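Local structure of carboxypeptidase 1 (Deinococcus radiodurans str. R1, 5GIV) at residues E44-A47 and R48-S51. The protein is a zinc-dependent M32 metallocarboxypeptidase that probably releases amino acids one by one from peptide C-termini with broad specificity, proline excepted. Sequence-based numbering, arbitrary orientation.
Sequences EDRA and RQQS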
# COMPACT_ATOMS: atom_id res chain seq x y z
N GLU A 44 2.40 -9.53 12.66
CA GLU A 44 3.72 -9.96 13.10
C GLU A 44 4.70 -9.93 11.94
O GLU A 44 5.84 -9.45 12.07
CB GLU A 44 3.66 -11.36 13.69
CG GLU A 44 4.97 -11.80 14.32
CD GLU A 44 4.93 -13.22 14.85
OE1 GLU A 44 5.98 -13.90 14.79
OE2 GLU A 44 3.85 -13.66 15.32
N ASP A 45 4.28 -10.45 10.79
CA ASP A 45 5.15 -10.48 9.62
C ASP A 45 5.48 -9.07 9.15
O ASP A 45 6.62 -8.79 8.76
CB ASP A 45 4.48 -11.30 8.52
CG ASP A 45 4.45 -12.79 8.84
OD1 ASP A 45 5.10 -13.22 9.82
OD2 ASP A 45 3.70 -13.53 8.16
N ARG A 46 4.51 -8.16 9.20
CA ARG A 46 4.79 -6.80 8.77
C ARG A 46 5.83 -6.16 9.68
O ARG A 46 6.70 -5.42 9.20
CB ARG A 46 3.49 -5.98 8.75
CG ARG A 46 3.71 -4.52 8.44
CD ARG A 46 4.40 -4.29 7.08
NE ARG A 46 3.73 -4.96 5.98
CZ ARG A 46 2.68 -4.47 5.31
NH1 ARG A 46 2.18 -3.29 5.64
NH2 ARG A 46 2.14 -5.17 4.32
N ALA A 47 5.76 -6.42 10.99
CA ALA A 47 6.73 -5.85 11.92
C ALA A 47 8.14 -6.36 11.64
O ALA A 47 9.12 -5.60 11.72
CB ALA A 47 6.31 -6.15 13.36
N ARG A 48 8.27 -7.63 11.28
CA ARG A 48 9.58 -8.15 10.95
C ARG A 48 10.08 -7.53 9.65
O ARG A 48 11.27 -7.22 9.51
CB ARG A 48 9.54 -9.68 10.87
CG ARG A 48 10.90 -10.37 10.79
CD ARG A 48 10.71 -11.88 10.72
NE ARG A 48 9.88 -12.24 9.57
CZ ARG A 48 8.60 -12.59 9.64
NH1 ARG A 48 7.99 -12.66 10.82
NH2 ARG A 48 7.93 -12.86 8.54
N GLN A 49 9.18 -7.37 8.67
CA GLN A 49 9.55 -6.67 7.44
C GLN A 49 10.05 -5.26 7.73
O GLN A 49 11.08 -4.83 7.21
CB GLN A 49 8.36 -6.63 6.48
CG GLN A 49 7.93 -7.98 5.92
CD GLN A 49 6.58 -7.89 5.22
OE1 GLN A 49 5.89 -6.87 5.28
NE2 GLN A 49 6.19 -8.98 4.55
N GLN A 50 9.33 -4.53 8.59
CA GLN A 50 9.74 -3.17 8.91
C GLN A 50 11.08 -3.18 9.63
O GLN A 50 11.95 -2.33 9.36
CB GLN A 50 8.68 -2.47 9.77
CG GLN A 50 7.38 -2.20 9.02
CD GLN A 50 6.28 -1.69 9.90
OE1 GLN A 50 5.68 -2.44 10.68
NE2 GLN A 50 5.99 -0.40 9.80
N SER A 51 11.28 -4.14 10.52
CA SER A 51 12.55 -4.25 11.22
C SER A 51 13.68 -4.53 10.25
O SER A 51 14.77 -3.95 10.36
CB SER A 51 12.44 -5.36 12.27
OG SER A 51 13.69 -5.63 12.87
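Arg46 and Gln49, one helical turn apart near the start of helix 43-62, are a worked example of i to i+3 side-chain pairing on a helix whose polar ends also reach partners beyond it. The NE of Arg46 donates to Gln49 OE1 at 3.0 Å, nearly in line with the amide C=O, and the guanidinium and amide planes lie only 15° apart. Bends at chi2 and chi3 swing the arginine round to this oxygen. Both residues are buried: the Arg46 guanidinium also forms a salt bridge with Asp33 of helix 8-36, while Gln49 NE2 donates to the carbonyl of Leu241 in the second subunit. Close by, Gln50 N donates to Arg46 O at 2.8 Å. Gln50 CG lies 3.3 Å from the same Arg46 O.

The flank of Asp45 and Arg48 is looser, both being partly exposed, with exposed Glu44 beside them, although the second subunit packs here too. The two run alongside each other, and Arg48 NH1 donates to Asp45 OD1 at 3.1 Å, on the anti side and 29° out of the carboxylate plane, with a weaker bond from NH2. The carboxylate stands 71° from the guanidinium plane, so this is no flat two-oxygen pairing. Glu44 OE1 lies 4.6 Å from Arg48 NH1, without direct contact between the charged atoms. Since Arg48 NE also meets Asp22 of the second subunit, the two aspartates probably share in balancing its positive charge, consistent with one guanidinium serving both helix and subunit interface.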